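PDB 7BFK: angiogenin-1 from Salmo salar, which probably cleaves RNA as a secreted endonuclease of the pancreatic ribonuclease family and appears to be auto-inhibited. Local coordinates for residues D52-I57 and K110-Y115; L69-K74 and K102-C107; V78-H83 and K95-T100. All blocks are in the same frame, centred on the assembly; numbering follows the deposited sequence.

Contact 1: D52-I57 and K110-Y115; sequences DQVQAI and KFPVHY
Q55 of helix 51-55 reaches across to the turn ahead of strand 111-113 and donates from NE2 to the main-chain O of K110, 3.2 Å away. The carbonyl oxygen lies almost in the amide plane of Q55, but the donor sits above the carbonyl plane, 55° out of it, and the N-H...O angle is a moderate 150°. With CG anti to the backbone N (chi1 -179°) and the chain extended beyond it, the glutamine runs side by side with K110, its NE2 3.6 Å from K110 CD. The same NE2 meets the buried F111 ring obliquely, 4.0 Å from F111 CD1.

Packing is tightest where Q55 CG presses on K110 O at 3.1 Å. Beside it the P112 ring points at the helix and brings CG to 3.8 Å from Q55 CA and 3.7 Å from V54 O, while V54 CG1 stands a little farther off. I105 and C58 also pack on P112, and V54 rests on F10 of helix 5-14.

Toward solvent the fit slackens: the exposed K110 chain bends away, and its NZ makes a long, weak ion pair with D2, outside the two segments. With an alanine here in place of Q55, K110 O is likely to lose this donor and the lysine chain its neighbour. The arrangement is a helix docked on a strand of the curved antiparallel sheet of the ribonuclease A fold.

Contact 2: L69-K74 and K102-C107; sequences LVQSNK and KVIIAC
V70 and I105 exchange backbone hydrogen bonds as an antiparallel hydrogen-bonded pair, V70 N to I105 O at 2.8 Å and I105 N to V70 O at 2.9 Å. On either side of it lie the non-hydrogen-bonded pairs L69 with A106 and Q71 with I104, where CA-H groups of L69, Q71 and I104 approach carbonyl oxygens. A further main-chain bond runs from S72 N to V103 O.

At S72 a side chain takes over from the backbone. Its OG accepts from V103 N at 3.0 Å and donates to K74 O at 2.8 Å. The hydroxyl gets there by sitting between the backbone N and the carbonyl carbon (chi1 67°), and the two bonds tie the residues after S72 to strand 93-108.

Apolar contacts divide between the faces of the sheet. On that of V70 and I105, V70 CG2 lies 3.6 Å from C107 SG, the sulfur bonded to C58. On that of L69, Q71 and I104, L69 CB meets I104 CG2 at 4.0 Å.

K102 supplies the long aliphatic contact. Its chain passes obliquely over Q71, with CD 3.8 Å from Q71 NE2 and 3.3 Å from S72 O. The polar end of N73 turns instead to T63.

One buried hydroxyl, that of S72, thus satisfies a main-chain N-H and at the same time holds the backbone that follows it, so the polar pairing of these segments probably depends little on side-chain identity except at this serine.

Contact 3: V78-H83 and K95-T100; sequences VVICTH and KGSSAT
Segments 78-83 and 95-100 pair antiparallel at 153°, with six main-chain hydrogen bonds shared equally among V78 with A99, I80 with S97 and T82 with K95. T82 N to K95 O is close to straight, with an N-H...O angle of 176°, whereas S97 N to I80 O, at 147°, is the most bent.

On the face carrying these three pairs, a water gathers the polar side chains. It lies 2.7 Å from both T82 OG1 and S97 OG, and donates to I80 O at 3.0 Å. That carbonyl therefore receives the water as well as S97 N. Rotation about its CA-CB bond swings the S97 hydroxyl over the neighbouring strand, where OG lies 3.7 Å from I80 CB. Farther along, V78 CG2 touches the A99 methyl, CB, at 3.9 Å. The opposite face holds V79 and C81; here V79 CG1 comes to 3.9 Å from S97 O, and the glycine G96 sets no side chain beside C81. The CA-H groups of V79 and G96 point to S97 O and I80 O in turn.

This is the long hairpin of strands 76-85 and 93-108. On its other edge, strand 76-85 pairs with strand 43-47 through V79 with F46 and C81 with N44, while the C24-C81 disulfide links the sheet to helix 24-32.

Strand 93-108 runs through both contact 2 and contact 3, which lie at different levels along it with centres about 18 Å apart. They touch where V103 CG1 meets V78 CG1 at 4.0 Å. Contact 1 sits beside contact 2, centres about 9 Å apart: V113 N is 2.9 Å from A106 O, a probable hydrogen bond, and I57 CD1 packs on V103 CG2 at 3.6 Å. Contacts 1 and 3 do not touch, their nearest atoms being about 9 Å apart. H114 meets the H9 ring edge-to-face. Placed in a PVH motif like that of ribonuclease A, H114 probably corresponds to the C-terminal catalytic histidine of the family, so contact 1 probably leads into the active site.

Contact 1: D52-I57 and K110-Y115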
ATOM      1  N   ASP A  52      13.006  -1.191   5.114  1.00 34.93           N
ATOM      2  CA  ASP A  52      13.437  -1.663   6.458  1.00 37.68           C
ATOM      3  C   ASP A  52      12.435  -1.226   7.528  1.00 32.42           C
ATOM      4  O   ASP A  52      12.144  -2.034   8.393  1.00 35.39           O
ATOM      5  CB  ASP A  52      14.863  -1.225   6.774  1.00 44.00           C
ATOM      6  CG  ASP A  52      15.894  -2.105   6.076  1.00 45.62           C
ATOM      7  OD1 ASP A  52      15.483  -2.991   5.280  1.00 50.21           O
ATOM      8  OD2 ASP A  52      17.066  -1.904   6.323  1.00 54.59           O
ATOM      9  N   GLN A  53      11.898  -0.016   7.432  1.00 35.68           N
ATOM     10  CA  GLN A  53      10.948   0.543   8.426  1.00 39.06           C
ATOM     11  C   GLN A  53       9.640  -0.242   8.346  1.00 36.82           C
ATOM     12  O   GLN A  53       8.992  -0.452   9.383  1.00 35.79           O
ATOM     13  CB  GLN A  53      10.639   2.017   8.160  1.00 46.02           C
ATOM     14  CG  GLN A  53      11.854   2.946   8.077  1.00 51.54           C
ATOM     15  CD  GLN A  53      11.423   4.395   8.000  1.00 59.90           C
ATOM     16  OE1 GLN A  53      11.883   5.174   7.153  1.00 65.82           O
ATOM     17  NE2 GLN A  53      10.513   4.773   8.888  1.00 56.87           N
ATOM     18  N   VAL A  54       9.233  -0.620   7.143  1.00 32.32           N
ATOM     19  CA  VAL A  54       7.958  -1.357   6.945  1.00 32.02           C
ATOM     20  C   VAL A  54       8.184  -2.834   7.288  1.00 31.13           C
ATOM     21  O   VAL A  54       7.283  -3.413   7.923  1.00 29.73           O
ATOM     22  CB  VAL A  54       7.378  -1.150   5.530  1.00 33.69           C
ATOM     23  CG1 VAL A  54       6.035  -1.838   5.383  1.00 31.81           C
ATOM     24  CG2 VAL A  54       7.252   0.331   5.189  1.00 34.32           C
ATOM     25  N   GLN A  55       9.331  -3.425   6.913  1.00 33.65           N
ATOM     26  CA  GLN A  55       9.604  -4.856   7.211  1.00 33.24           C
ATOM     27  C   GLN A  55       9.604  -5.026   8.737  1.00 33.41           C
ATOM     28  O   GLN A  55       9.077  -6.041   9.221  1.00 35.03           O
ATOM     29  CB  GLN A  55      10.904  -5.355   6.573  1.00 37.62           C
ATOM     30  CG  GLN A  55      11.176  -6.831   6.870  1.00 41.84           C
ATOM     31  CD  GLN A  55      12.352  -7.420   6.122  1.00 44.50           C
ATOM     32  OE1 GLN A  55      13.337  -6.748   5.820  1.00 48.33           O
ATOM     33  NE2 GLN A  55      12.247  -8.704   5.808  1.00 55.02           N
ATOM     34  N   ALA A  56      10.092  -4.022   9.461  1.00 33.84           N
ATOM     35  CA  ALA A  56      10.202  -4.037  10.938  1.00 35.64           C
ATOM     36  C   ALA A  56       8.823  -4.251  11.585  1.00 36.59           C
ATOM     37  O   ALA A  56       8.789  -4.754  12.711  1.00 39.00           O
ATOM     38  CB  ALA A  56      10.852  -2.759  11.421  1.00 38.85           C
ATOM     39  N   ILE A  57       7.727  -3.865  10.921  1.00 33.79           N
ATOM     40  CA  ILE A  57       6.342  -4.042  11.464  1.00 32.47           C
ATOM     41  C   ILE A  57       6.127  -5.527  11.787  1.00 31.74           C
ATOM     42  O   ILE A  57       5.399  -5.839  12.757  1.00 34.95           O
ATOM     43  CB  ILE A  57       5.275  -3.516  10.480  1.00 27.56           C
ATOM     44  CG1 ILE A  57       5.369  -2.002  10.311  1.00 27.54           C
ATOM     45  CG2 ILE A  57       3.879  -3.937  10.926  1.00 27.74           C
ATOM     46  CD1 ILE A  57       4.577  -1.455   9.140  1.00 28.40           C
ATOM     47  N   LYS A 110       8.724 -12.835   8.400  1.00 40.12           N
ATOM     48  CA  LYS A 110       9.397 -11.517   8.533  1.00 43.95           C
ATOM     49  C   LYS A 110       9.021 -10.574   7.380  1.00 40.12           C
ATOM     50  O   LYS A 110       9.564  -9.451   7.383  1.00 39.88           O
ATOM     51  CB  LYS A 110      10.921 -11.679   8.527  1.00 50.23           C
ATOM     52  CG  LYS A 110      11.530 -12.036   7.171  1.00 57.12           C
ATOM     53  CD  LYS A 110      13.052 -11.918   7.105  1.00 62.58           C
ATOM     54  CE  LYS A 110      13.782 -13.152   7.583  1.00 66.55           C
ATOM     55  NZ  LYS A 110      13.677 -14.261   6.605  1.00 66.65           N
ATOM     56  N   PHE A 111       8.130 -10.991   6.468  1.00 37.46           N
ATOM     57  CA  PHE A 111       7.812 -10.264   5.205  1.00 39.40           C
ATOM     58  C   PHE A 111       6.394  -9.706   5.132  1.00 35.89           C
ATOM     59  O   PHE A 111       5.408 -10.439   5.135  1.00 37.41           O
ATOM     60  CB  PHE A 111       7.946 -11.181   3.983  1.00 39.11           C
ATOM     61  CG  PHE A 111       9.336 -11.690   3.710  1.00 43.67           C
ATOM     62  CD1 PHE A 111      10.293 -10.867   3.136  1.00 39.61           C
ATOM     63  CD2 PHE A 111       9.679 -13.009   3.992  1.00 43.65           C
ATOM     64  CE1 PHE A 111      11.572 -11.338   2.874  1.00 41.40           C
ATOM     65  CE2 PHE A 111      10.956 -13.479   3.722  1.00 41.38           C
ATOM     66  CZ  PHE A 111      11.902 -12.642   3.169  1.00 42.52           C
ATOM     67  N   PRO A 112       6.256  -8.368   5.022  1.00 33.63           N
ATOM     68  CA  PRO A 112       4.987  -7.759   4.660  1.00 32.83           C
ATOM     69  C   PRO A 112       4.558  -8.347   3.310  1.00 32.76           C
ATOM     70  O   PRO A 112       5.422  -8.514   2.452  1.00 33.45           O
ATOM     71  CB  PRO A 112       5.311  -6.265   4.522  1.00 32.01           C
ATOM     72  CG  PRO A 112       6.519  -6.072   5.411  1.00 33.63           C
ATOM     73  CD  PRO A 112       7.300  -7.371   5.310  1.00 34.94           C
ATOM     74  N   VAL A 113       3.271  -8.649   3.150  1.00 31.87           N
ATOM     75  CA  VAL A 113       2.705  -9.230   1.896  1.00 35.40           C
ATOM     76  C   VAL A 113       1.315  -8.670   1.639  1.00 34.78           C
ATOM     77  O   VAL A 113       0.646  -8.261   2.589  1.00 40.11           O
ATOM     78  CB  VAL A 113       2.661 -10.776   1.972  1.00 35.06           C
ATOM     79  CG1 VAL A 113       4.049 -11.363   1.937  1.00 37.06           C
ATOM     80  CG2 VAL A 113       1.917 -11.262   3.205  1.00 38.63           C
ATOM     81  N   HIS A 114       0.893  -8.701   0.370  1.00 49.35           N
ATOM     82  CA  HIS A 114      -0.476  -8.360  -0.097  1.00 55.09           C
ATOM     83  C   HIS A 114      -0.888  -9.460  -1.084  1.00 62.51           C
ATOM     84  O   HIS A 114      -0.117  -9.738  -2.021  1.00 72.81           O
ATOM     85  CB  HIS A 114      -0.536  -6.947  -0.700  1.00 58.84           C
ATOM     86  CG  HIS A 114       0.079  -6.863  -2.058  1.00 71.30           C
ATOM     87  ND1 HIS A 114      -0.657  -7.055  -3.211  1.00 77.10           N
ATOM     88  CD2 HIS A 114       1.352  -6.650  -2.455  1.00 70.60           C
ATOM     89  CE1 HIS A 114       0.136  -6.945  -4.260  1.00 77.75           C
ATOM     90  NE2 HIS A 114       1.370  -6.698  -3.824  1.00 75.67           N
ATOM     91  N   TYR A 115      -2.028 -10.099  -0.855  1.00 72.89           N
ATOM     92  CA  TYR A 115      -2.523 -11.225  -1.684  1.00 73.03           C
ATOM     93  C   TYR A 115      -3.516 -10.715  -2.735  1.00 71.98           C
ATOM     94  O   TYR A 115      -4.646 -10.344  -2.362  1.00 72.07           O
ATOM     95  CB  TYR A 115      -3.131 -12.303  -0.787  1.00 76.72           C
ATOM     96  CG  TYR A 115      -2.151 -12.970   0.146  1.00 79.21           C
ATOM     97  CD1 TYR A 115      -1.035 -13.624  -0.350  1.00 80.46           C
ATOM     98  CD2 TYR A 115      -2.360 -12.996   1.517  1.00 80.07           C
ATOM     99  CE1 TYR A 115      -0.134 -14.261   0.489  1.00 75.62           C
ATOM    100  CE2 TYR A 115      -1.469 -13.631   2.372  1.00 79.72           C
ATOM    101  CZ  TYR A 115      -0.354 -14.271   1.854  1.00 79.57           C
ATOM    102  OH  TYR A 115       0.537 -14.901   2.673  1.00 82.40           O
TER

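Contact 2: L69-K74 and K102-C107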
ATOM      1  N   LEU A  69      -2.964 -10.140  10.376  1.00 47.77           N
ATOM      2  CA  LEU A  69      -2.891  -8.661  10.287  1.00 39.75           C
ATOM      3  C   LEU A  69      -2.068  -8.125  11.455  1.00 40.59           C
ATOM      4  O   LEU A  69      -2.273  -8.566  12.621  1.00 34.31           O
ATOM      5  CB  LEU A  69      -4.290  -8.041  10.237  1.00 43.63           C
ATOM      6  CG  LEU A  69      -5.119  -8.397   9.000  1.00 44.82           C
ATOM      7  CD1 LEU A  69      -6.497  -7.768   9.073  1.00 46.27           C
ATOM      8  CD2 LEU A  69      -4.416  -7.968   7.731  1.00 49.57           C
ATOM      9  N   VAL A  70      -1.165  -7.194  11.144  1.00 32.71           N
ATOM     10  CA  VAL A  70      -0.267  -6.548  12.123  1.00 32.87           C
ATOM     11  C   VAL A  70      -0.417  -5.039  11.958  1.00 34.72           C
ATOM     12  O   VAL A  70      -0.393  -4.554  10.806  1.00 30.38           O
ATOM     13  CB  VAL A  70       1.180  -7.015  11.914  1.00 36.97           C
ATOM     14  CG1 VAL A  70       2.089  -6.515  13.018  1.00 38.46           C
ATOM     15  CG2 VAL A  70       1.254  -8.535  11.803  1.00 42.07           C
ATOM     16  N   GLN A  71      -0.606  -4.343  13.068  1.00 33.35           N
ATOM     17  CA  GLN A  71      -0.718  -2.874  13.127  1.00 31.16           C
ATOM     18  C   GLN A  71       0.638  -2.331  13.552  1.00 33.95           C
ATOM     19  O   GLN A  71       1.177  -2.810  14.564  1.00 32.76           O
ATOM     20  CB  GLN A  71      -1.851  -2.509  14.080  1.00 35.74           C
ATOM     21  CG  GLN A  71      -1.939  -1.043  14.431  1.00 35.49           C
ATOM     22  CD  GLN A  71      -3.135  -0.776  15.301  1.00 40.11           C
ATOM     23  OE1 GLN A  71      -4.241  -1.234  15.026  1.00 45.84           O
ATOM     24  NE2 GLN A  71      -2.925   0.012  16.337  1.00 44.85           N
ATOM     25  N   SER A  72       1.199  -1.399  12.798  1.00 29.75           N
ATOM     26  CA  SER A  72       2.483  -0.764  13.146  1.00 29.23           C
ATOM     27  C   SER A  72       2.339  -0.056  14.507  1.00 32.23           C
ATOM     28  O   SER A  72       1.259   0.523  14.801  1.00 27.93           O
ATOM     29  CB  SER A  72       2.947   0.176  12.046  1.00 28.66           C
ATOM     30  OG  SER A  72       2.083   1.278  11.960  1.00 26.49           O
ATOM     31  N   ASN A  73       3.384  -0.113  15.328  1.00 32.70           N
ATOM     32  CA  ASN A  73       3.395   0.511  16.668  1.00 34.46           C
ATOM     33  C   ASN A  73       3.689   2.000  16.516  1.00 36.17           C
ATOM     34  O   ASN A  73       3.367   2.760  17.433  1.00 39.96           O
ATOM     35  CB  ASN A  73       4.383  -0.196  17.592  1.00 34.75           C
ATOM     36  CG  ASN A  73       3.904  -1.570  17.980  1.00 36.73           C
ATOM     37  OD1 ASN A  73       2.706  -1.834  17.992  1.00 36.70           O
ATOM     38  ND2 ASN A  73       4.837  -2.445  18.308  1.00 41.58           N
ATOM     39  N   LYS A  74       4.277   2.407  15.393  1.00 33.54           N
ATOM     40  CA  LYS A  74       4.531   3.841  15.126  1.00 34.72           C
ATOM     41  C   LYS A  74       3.701   4.263  13.925  1.00 32.67           C
ATOM     42  O   LYS A  74       3.418   3.459  13.041  1.00 32.39           O
ATOM     43  CB  LYS A  74       6.029   4.111  14.961  1.00 42.71           C
ATOM     44  CG  LYS A  74       6.847   3.816  16.212  1.00 47.73           C
ATOM     45  CD  LYS A  74       8.272   4.301  16.156  1.00 59.70           C
ATOM     46  CE  LYS A  74       8.399   5.804  16.297  1.00 67.14           C
ATOM     47  NZ  LYS A  74       8.036   6.266  17.660  1.00 71.10           N
ATOM     48  N   LYS A 102      -1.046   4.801  11.859  1.00 28.16           N
ATOM     49  CA  LYS A 102      -0.501   3.445  12.029  1.00 30.16           C
ATOM     50  C   LYS A 102      -1.064   2.676  10.837  1.00 27.71           C
ATOM     51  O   LYS A 102      -2.221   2.978  10.431  1.00 27.61           O
ATOM     52  CB  LYS A 102      -0.886   2.852  13.381  1.00 30.46           C
ATOM     53  CG  LYS A 102      -0.387   3.670  14.566  1.00 37.60           C
ATOM     54  CD  LYS A 102      -0.570   3.003  15.898  1.00 41.56           C
ATOM     55  CE  LYS A 102      -0.404   3.956  17.058  1.00 48.08           C
ATOM     56  NZ  LYS A 102       0.667   4.937  16.789  1.00 56.11           N
ATOM     57  N   VAL A 103      -0.281   1.783  10.258  1.00 27.18           N
ATOM     58  CA  VAL A 103      -0.732   1.002   9.077  1.00 25.53           C
ATOM     59  C   VAL A 103      -1.018  -0.433   9.522  1.00 27.33           C
ATOM     60  O   VAL A 103      -0.427  -0.897  10.536  1.00 28.93           O
ATOM     61  CB  VAL A 103       0.295   1.069   7.947  1.00 25.92           C
ATOM     62  CG1 VAL A 103       0.434   2.489   7.430  1.00 27.35           C
ATOM     63  CG2 VAL A 103       1.640   0.509   8.392  1.00 28.61           C
ATOM     64  N   ILE A 104      -1.956  -1.077   8.849  1.00 27.34           N
ATOM     65  CA  ILE A 104      -2.315  -2.485   9.111  1.00 26.65           C
ATOM     66  C   ILE A 104      -1.983  -3.278   7.861  1.00 28.70           C
ATOM     67  O   ILE A 104      -2.559  -2.998   6.814  1.00 25.90           O
ATOM     68  CB  ILE A 104      -3.772  -2.622   9.537  1.00 30.39           C
ATOM     69  CG1 ILE A 104      -4.118  -1.650  10.668  1.00 30.64           C
ATOM     70  CG2 ILE A 104      -4.026  -4.073   9.908  1.00 30.86           C
ATOM     71  CD1 ILE A 104      -5.602  -1.415  10.855  1.00 36.98           C
ATOM     72  N   ILE A 105      -1.067  -4.222   7.988  1.00 27.00           N
ATOM     73  CA  ILE A 105      -0.570  -5.037   6.854  1.00 29.44           C
ATOM     74  C   ILE A 105      -0.653  -6.511   7.232  1.00 34.80           C
ATOM     75  O   ILE A 105      -0.922  -6.816   8.389  1.00 30.31           O
ATOM     76  CB  ILE A 105       0.874  -4.641   6.519  1.00 29.29           C
ATOM     77  CG1 ILE A 105       1.841  -5.078   7.625  1.00 30.63           C
ATOM     78  CG2 ILE A 105       0.967  -3.155   6.236  1.00 29.75           C
ATOM     79  CD1 ILE A 105       3.289  -4.860   7.292  1.00 31.26           C
ATOM     80  N   ALA A 106      -0.440  -7.363   6.250  1.00 34.46           N
ATOM     81  CA  ALA A 106      -0.307  -8.811   6.412  1.00 34.69           C
ATOM     82  C   ALA A 106       1.185  -9.107   6.462  1.00 37.96           C
ATOM     83  O   ALA A 106       1.960  -8.461   5.704  1.00 35.75           O
ATOM     84  CB  ALA A 106      -1.008  -9.531   5.275  1.00 37.18           C
ATOM     85  N   CYS A 107       1.591  -9.963   7.382  1.00 37.28           N
ATOM     86  CA  CYS A 107       2.983 -10.446   7.515  1.00 37.97           C
ATOM     87  C   CYS A 107       3.016 -11.945   7.225  1.00 41.56           C
ATOM     88  O   CYS A 107       2.156 -12.660   7.747  1.00 43.61           O
ATOM     89  CB  CYS A 107       3.540 -10.200   8.912  1.00 39.06           C
ATOM     90  SG  CYS A 107       3.799  -8.448   9.305  1.00 37.41           S
TER

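Contact 3: V78-H83 and K95-T100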
ATOM      1  N   VAL A  78       1.425   8.782   5.076  1.00 26.60           N
ATOM      2  CA  VAL A  78       0.826   8.007   3.962  1.00 24.43           C
ATOM      3  C   VAL A  78       0.186   8.978   2.984  1.00 26.31           C
ATOM      4  O   VAL A  78      -0.145  10.124   3.362  1.00 26.36           O
ATOM      5  CB  VAL A  78      -0.188   6.954   4.462  1.00 24.32           C
ATOM      6  CG1 VAL A  78       0.459   5.945   5.397  1.00 25.88           C
ATOM      7  CG2 VAL A  78      -1.396   7.594   5.124  1.00 25.27           C
ATOM      8  N   VAL A  79       0.061   8.519   1.755  1.00 26.87           N
ATOM      9  CA  VAL A  79      -0.700   9.179   0.673  1.00 29.99           C
ATOM     10  C   VAL A  79      -1.753   8.163   0.246  1.00 27.96           C
ATOM     11  O   VAL A  79      -1.372   7.015  -0.056  1.00 27.99           O
ATOM     12  CB  VAL A  79       0.187   9.623  -0.502  1.00 32.17           C
ATOM     13  CG1 VAL A  79      -0.662   9.968  -1.715  1.00 33.81           C
ATOM     14  CG2 VAL A  79       1.095  10.798  -0.112  1.00 33.41           C
ATOM     15  N   ILE A  80      -3.015   8.575   0.241  1.00 27.67           N
ATOM     16  CA  ILE A  80      -4.174   7.753  -0.177  1.00 30.36           C
ATOM     17  C   ILE A  80      -4.686   8.308  -1.503  1.00 29.93           C
ATOM     18  O   ILE A  80      -5.030   9.528  -1.567  1.00 33.23           O
ATOM     19  CB  ILE A  80      -5.260   7.743   0.919  1.00 29.80           C
ATOM     20  CG1 ILE A  80      -4.681   7.287   2.262  1.00 29.97           C
ATOM     21  CG2 ILE A  80      -6.457   6.883   0.507  1.00 29.53           C
ATOM     22  CD1 ILE A  80      -5.436   7.786   3.445  1.00 30.98           C
ATOM     23  N   CYS A  81      -4.684   7.463  -2.525  1.00 29.60           N
ATOM     24  CA  CYS A  81      -5.259   7.750  -3.859  1.00 30.93           C
ATOM     25  C   CYS A  81      -6.633   7.082  -3.918  1.00 29.11           C
ATOM     26  O   CYS A  81      -6.715   5.828  -3.835  1.00 28.85           O
ATOM     27  CB  CYS A  81      -4.323   7.286  -4.965  1.00 34.06           C
ATOM     28  SG  CYS A  81      -2.692   8.063  -4.853  1.00 36.58           S
ATOM     29  N   THR A  82      -7.685   7.886  -4.015  1.00 28.98           N
ATOM     30  CA  THR A  82      -9.089   7.420  -3.985  1.00 29.54           C
ATOM     31  C   THR A  82      -9.757   7.712  -5.324  1.00 29.30           C
ATOM     32  O   THR A  82      -9.660   8.861  -5.817  1.00 32.78           O
ATOM     33  CB  THR A  82      -9.877   8.063  -2.833  1.00 28.50           C
ATOM     34  OG1 THR A  82      -9.134   7.896  -1.614  1.00 33.55           O
ATOM     35  CG2 THR A  82     -11.255   7.452  -2.683  1.00 30.37           C
ATOM     36  N   HIS A  83     -10.371   6.688  -5.893  1.00 30.80           N
ATOM     37  CA  HIS A  83     -11.160   6.765  -7.144  1.00 33.03           C
ATOM     38  C   HIS A  83     -12.302   7.778  -6.984  1.00 37.76           C
ATOM     39  O   HIS A  83     -12.981   7.762  -5.927  1.00 34.09           O
ATOM     40  CB  HIS A  83     -11.708   5.379  -7.465  1.00 33.46           C
ATOM     41  CG  HIS A  83     -12.833   5.380  -8.448  1.00 34.78           C
ATOM     42  ND1 HIS A  83     -14.150   5.565  -8.060  1.00 34.39           N
ATOM     43  CD2 HIS A  83     -12.848   5.161  -9.781  1.00 36.14           C
ATOM     44  CE1 HIS A  83     -14.928   5.481  -9.128  1.00 38.10           C
ATOM     45  NE2 HIS A  83     -14.143   5.236 -10.199  1.00 37.11           N
ATOM     46  N   LYS A  95      -8.394  11.309  -6.504  1.00 40.61           N
ATOM     47  CA  LYS A  95      -8.165  12.427  -5.576  1.00 46.35           C
ATOM     48  C   LYS A  95      -7.110  11.911  -4.597  1.00 44.79           C
ATOM     49  O   LYS A  95      -7.239  10.747  -4.171  1.00 39.50           O
ATOM     50  CB  LYS A  95      -9.502  12.836  -4.944  1.00 54.59           C
ATOM     51  CG  LYS A  95      -9.425  13.589  -3.622  1.00 65.30           C
ATOM     52  CD  LYS A  95     -10.784  13.705  -2.943  1.00 80.22           C
ATOM     53  CE  LYS A  95     -11.423  12.357  -2.664  1.00 83.12           C
ATOM     54  NZ  LYS A  95     -12.873  12.484  -2.383  1.00 86.30           N
ATOM     55  N   GLY A  96      -6.070  12.699  -4.341  1.00 43.45           N
ATOM     56  CA  GLY A  96      -4.983  12.346  -3.424  1.00 46.49           C
ATOM     57  C   GLY A  96      -5.190  12.999  -2.080  1.00 52.00           C
ATOM     58  O   GLY A  96      -5.694  14.137  -2.037  1.00 44.67           O
ATOM     59  N   SER A  97      -4.866  12.305  -1.002  1.00 46.69           N
ATOM     60  CA  SER A  97      -4.948  12.875   0.358  1.00 44.80           C
ATOM     61  C   SER A  97      -3.766  12.366   1.173  1.00 44.16           C
ATOM     62  O   SER A  97      -3.220  11.271   0.875  1.00 37.11           O
ATOM     63  CB  SER A  97      -6.281  12.606   1.016  1.00 49.59           C
ATOM     64  OG  SER A  97      -6.570  11.227   1.034  1.00 46.55           O
ATOM     65  N   SER A  98      -3.332  13.177   2.115  1.00 40.86           N
ATOM     66  CA  SER A  98      -2.193  12.881   2.996  1.00 42.05           C
ATOM     67  C   SER A  98      -2.747  12.623   4.386  1.00 41.34           C
ATOM     68  O   SER A  98      -3.815  13.185   4.712  1.00 39.00           O
ATOM     69  CB  SER A  98      -1.203  14.015   2.980  1.00 48.36           C
ATOM     70  OG  SER A  98      -0.033  13.641   3.676  1.00 66.28           O
ATOM     71  N   ALA A  99      -2.084  11.767   5.146  1.00 36.29           N
ATOM     72  CA  ALA A  99      -2.436  11.449   6.539  1.00 36.20           C
ATOM     73  C   ALA A  99      -1.215  10.879   7.252  1.00 33.08           C
ATOM     74  O   ALA A  99      -0.221  10.501   6.587  1.00 29.90           O
ATOM     75  CB  ALA A  99      -3.598  10.478   6.587  1.00 40.35           C
ATOM     76  N   THR A 100      -1.292  10.851   8.573  1.00 30.58           N
ATOM     77  CA  THR A 100      -0.289  10.255   9.457  1.00 33.36           C
ATOM     78  C   THR A 100      -1.022   9.193  10.260  1.00 32.87           C
ATOM     79  O   THR A 100      -1.860   9.565  11.082  1.00 33.70           O
ATOM     80  CB  THR A 100       0.413  11.304  10.322  1.00 34.84           C
ATOM     81  OG1 THR A 100       0.932  12.308   9.449  1.00 36.95           O
ATOM     82  CG2 THR A 100       1.524  10.676  11.125  1.00 35.27           C
TER
HETATM   83  O   HOH W   1      -7.871  10.271  -1.158  1.00 43.33           O